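Local coordinates for acyl-CoA synthetase (AMP-forming)/AMP-acid ligase II-like protein (Dyadobacter fermentans, PDB 4GS5) that probably activates carboxylic acids, perhaps medium-chain fatty acids, with ATP and joins them to coenzyme A, as AMP-forming acyl-CoA synthetases do, at residues 80-85 / 105-110. Numbering follows the deposited sequence.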
ATOM      1  N   ARG A  80     -25.269  -2.202  -7.132  1.00 27.11           N
ATOM      2  CA  ARG A  80     -25.345  -3.487  -6.442  1.00 31.06           C
ATOM      3  C   ARG A  80     -23.962  -3.868  -5.940  1.00 30.77           C
ATOM      4  O   ARG A  80     -23.097  -4.237  -6.727  1.00 30.94           O
ATOM      5  CB  ARG A  80     -25.879  -4.564  -7.384  1.00 31.95           C
ATOM      6  CG  ARG A  80     -27.324  -4.344  -7.816  1.00 41.14           C
ATOM      7  CD  ARG A  80     -27.667  -5.226  -9.006  1.00 46.62           C
ATOM      8  NE  ARG A  80     -26.765  -4.943 -10.123  1.00 49.01           N
ATOM      9  CZ  ARG A  80     -26.709  -5.654 -11.245  1.00 51.48           C
ATOM     10  NH1 ARG A  80     -27.500  -6.706 -11.405  1.00 51.76           N
ATOM     11  NH2 ARG A  80     -25.852  -5.320 -12.203  1.00 52.87           N
ATOM     12  N   ALA A  81     -23.750  -3.755  -4.632  1.00 25.48           N
ATOM     13  CA  ALA A  81     -22.426  -3.919  -4.070  1.00 27.54           C
ATOM     14  C   ALA A  81     -22.358  -5.196  -3.243  1.00 31.33           C
ATOM     15  O   ALA A  81     -23.271  -5.491  -2.459  1.00 35.25           O
ATOM     16  CB  ALA A  81     -22.072  -2.713  -3.219  1.00 28.44           C
ATOM     17  N   LEU A  82     -21.284  -5.957  -3.426  1.00 30.72           N
ATOM     18  CA  LEU A  82     -21.048  -7.150  -2.613  1.00 31.83           C
ATOM     19  C   LEU A  82     -20.083  -6.804  -1.474  1.00 32.34           C
ATOM     20  O   LEU A  82     -18.995  -6.282  -1.708  1.00 28.05           O
ATOM     21  CB  LEU A  82     -20.463  -8.281  -3.469  1.00 30.06           C
ATOM     22  CG  LEU A  82     -19.970  -9.537  -2.729  1.00 34.50           C
ATOM     23  CD1 LEU A  82     -21.145 -10.367  -2.226  1.00 37.10           C
ATOM     24  CD2 LEU A  82     -19.117 -10.370  -3.652  1.00 39.27           C
ATOM     25  N   VAL A  83     -20.497  -7.076  -0.241  1.00 30.51           N
ATOM     26  CA  VAL A  83     -19.665  -6.798   0.923  1.00 31.84           C
ATOM     27  C   VAL A  83     -19.040  -8.100   1.429  1.00 35.92           C
ATOM     28  O   VAL A  83     -19.711  -8.880   2.105  1.00 39.06           O
ATOM     29  CB  VAL A  83     -20.514  -6.177   2.063  1.00 34.18           C
ATOM     30  CG1 VAL A  83     -19.633  -5.828   3.270  1.00 35.15           C
ATOM     31  CG2 VAL A  83     -21.262  -4.951   1.554  1.00 36.90           C
ATOM     32  N   CYS A  84     -17.771  -8.331   1.095  1.00 34.53           N
ATOM     33  CA  CYS A  84     -17.082  -9.581   1.432  1.00 35.61           C
ATOM     34  C   CYS A  84     -15.834  -9.324   2.259  1.00 36.29           C
ATOM     35  O   CYS A  84     -15.003 -10.213   2.432  1.00 35.54           O
ATOM     36  CB  CYS A  84     -16.699 -10.354   0.168  1.00 36.23           C
ATOM     37  SG  CYS A  84     -15.674  -9.389  -1.018  1.00 35.38           S
ATOM     38  N   LEU A  85     -15.704  -8.098   2.753  1.00 32.69           N
ATOM     39  CA  LEU A  85     -14.669  -7.756   3.708  1.00 33.08           C
ATOM     40  C   LEU A  85     -15.265  -7.832   5.108  1.00 35.51           C
ATOM     41  O   LEU A  85     -16.453  -7.569   5.302  1.00 35.82           O
ATOM     42  CB  LEU A  85     -14.155  -6.355   3.419  1.00 34.61           C
ATOM     43  CG  LEU A  85     -13.457  -6.279   2.062  1.00 36.80           C
ATOM     44  CD1 LEU A  85     -13.244  -4.847   1.645  1.00 27.16           C
ATOM     45  CD2 LEU A  85     -12.152  -7.046   2.154  1.00 38.54           C
ATOM     46  N   GLU A 105     -27.588  -1.037  -3.006  1.00 34.97           N
ATOM     47  CA  GLU A 105     -28.085  -2.293  -2.472  1.00 37.12           C
ATOM     48  C   GLU A 105     -26.873  -3.075  -1.964  1.00 37.24           C
ATOM     49  O   GLU A 105     -25.953  -3.357  -2.729  1.00 37.80           O
ATOM     50  CB  GLU A 105     -28.779  -3.088  -3.570  1.00 47.14           C
ATOM     51  CG  GLU A 105     -29.334  -4.424  -3.110  1.00 57.54           C
ATOM     52  CD  GLU A 105     -29.828  -5.279  -4.265  1.00 69.90           C
ATOM     53  OE1 GLU A 105     -30.289  -6.412  -4.007  1.00 78.32           O
ATOM     54  OE2 GLU A 105     -29.761  -4.823  -5.427  1.00 72.42           O
ATOM     55  N   LEU A 106     -26.859  -3.418  -0.679  1.00 36.70           N
ATOM     56  CA  LEU A 106     -25.727  -4.144  -0.110  1.00 36.30           C
ATOM     57  C   LEU A 106     -26.033  -5.627   0.036  1.00 38.22           C
ATOM     58  O   LEU A 106     -27.042  -6.012   0.646  1.00 45.49           O
ATOM     59  CB  LEU A 106     -25.319  -3.562   1.251  1.00 37.82           C
ATOM     60  CG  LEU A 106     -24.937  -2.085   1.279  1.00 43.02           C
ATOM     61  CD1 LEU A 106     -24.801  -1.585   2.700  1.00 44.57           C
ATOM     62  CD2 LEU A 106     -23.638  -1.879   0.518  1.00 42.56           C
ATOM     63  N   THR A 107     -25.164  -6.459  -0.527  1.00 35.93           N
ATOM     64  CA  THR A 107     -25.216  -7.895  -0.290  1.00 40.87           C
ATOM     65  C   THR A 107     -24.059  -8.289   0.617  1.00 42.74           C
ATOM     66  O   THR A 107     -22.902  -8.291   0.206  1.00 36.87           O
ATOM     67  CB  THR A 107     -25.125  -8.694  -1.595  1.00 40.52           C
ATOM     68  OG1 THR A 107     -26.256  -8.399  -2.413  1.00 42.31           O
ATOM     69  CG2 THR A 107     -25.077 -10.197  -1.308  1.00 36.71           C
ATOM     70  N   VAL A 108     -24.369  -8.609   1.863  1.00 39.62           N
ATOM     71  CA  VAL A 108     -23.330  -8.869   2.830  1.00 41.80           C
ATOM     72  C   VAL A 108     -23.118 -10.365   2.955  1.00 42.90           C
ATOM     73  O   VAL A 108     -24.063 -11.108   3.221  1.00 42.35           O
ATOM     74  CB  VAL A 108     -23.688  -8.288   4.210  1.00 47.49           C
ATOM     75  CG1 VAL A 108     -22.518  -8.459   5.173  1.00 46.54           C
ATOM     76  CG2 VAL A 108     -24.077  -6.819   4.078  1.00 46.90           C
ATOM     77  N   THR A 109     -21.878 -10.804   2.764  1.00 43.36           N
ATOM     78  CA  THR A 109     -21.545 -12.216   2.901  1.00 49.50           C
ATOM     79  C   THR A 109     -20.474 -12.404   3.973  1.00 47.32           C
ATOM     80  O   THR A 109     -19.780 -11.451   4.327  1.00 43.78           O
ATOM     81  CB  THR A 109     -21.039 -12.807   1.577  1.00 48.74           C
ATOM     82  OG1 THR A 109     -20.939 -14.231   1.702  1.00 57.63           O
ATOM     83  CG2 THR A 109     -19.677 -12.261   1.256  1.00 42.46           C
ATOM     84  N   GLU A 110     -20.349 -13.623   4.491  1.00 49.72           N
ATOM     85  CA  GLU A 110     -19.321 -13.914   5.480  1.00 54.14           C
ATOM     86  C   GLU A 110     -17.975 -13.854   4.790  1.00 54.47           C
ATOM     87  O   GLU A 110     -17.812 -14.375   3.686  1.00 57.59           O
ATOM     88  CB  GLU A 110     -19.545 -15.281   6.146  1.00 59.84           C
ATOM     89  CG  GLU A 110     -20.958 -15.454   6.677  1.00 67.16           C
ATOM     90  CD  GLU A 110     -21.109 -16.581   7.700  1.00 74.11           C
ATOM     91  OE1 GLU A 110     -20.254 -17.496   7.746  1.00 74.68           O
ATOM     92  OE2 GLU A 110     -22.100 -16.543   8.462  1.00 73.98           O
TER
HETATM   93  O   HOH W   1     -18.881  -9.254   5.025  1.00 34.91           O
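Ala81 and Val83 use both their N-H and C=O groups to join strand 80-83 to strand 105-109, the pattern by which parallel strands satisfy their main chains. Ala81 N donates to Glu105 O (2.9 Å), and Ala81 O accepts from Thr107 N at the same length. Val83 N then reaches Thr107 O at 2.7 Å, the donor tilted 28° from the carbonyl plane, and Thr109 N closes the ladder on Val83 O. All four N-H groups point almost straight at their acceptors. The backbone of Leu82 makes no hydrogen bond across this seam, its CA-H approaching Thr107 O instead; its own backbone bonds to Phe126 in strand 126-129. Helix 90-102 connects the two strands as a beta-alpha-beta crossover in the AMP-binding enzyme family region, and its Met95 and Leu96 cover the face bearing Ala81, Val83 and Leu106. There Leu106 CD2 lies 4.0 Å from Val83 CG2 and 4.1 Å from Ala81 CB. On the other face Leu82 CD1 meets the methyls of Thr107 and Thr109. With OG1 anti to the backbone N (chi1 -170°), Thr109 CG2 also packs 3.7 Å from Cys84 CB, while OG1 makes a weak hydrogen bond to Met4 O. Arg80 passes Glu105 with its aliphatic part, CG lying 3.4 Å from Glu105 OE2; its guanidinium leads away to a salt bridge with Asp125.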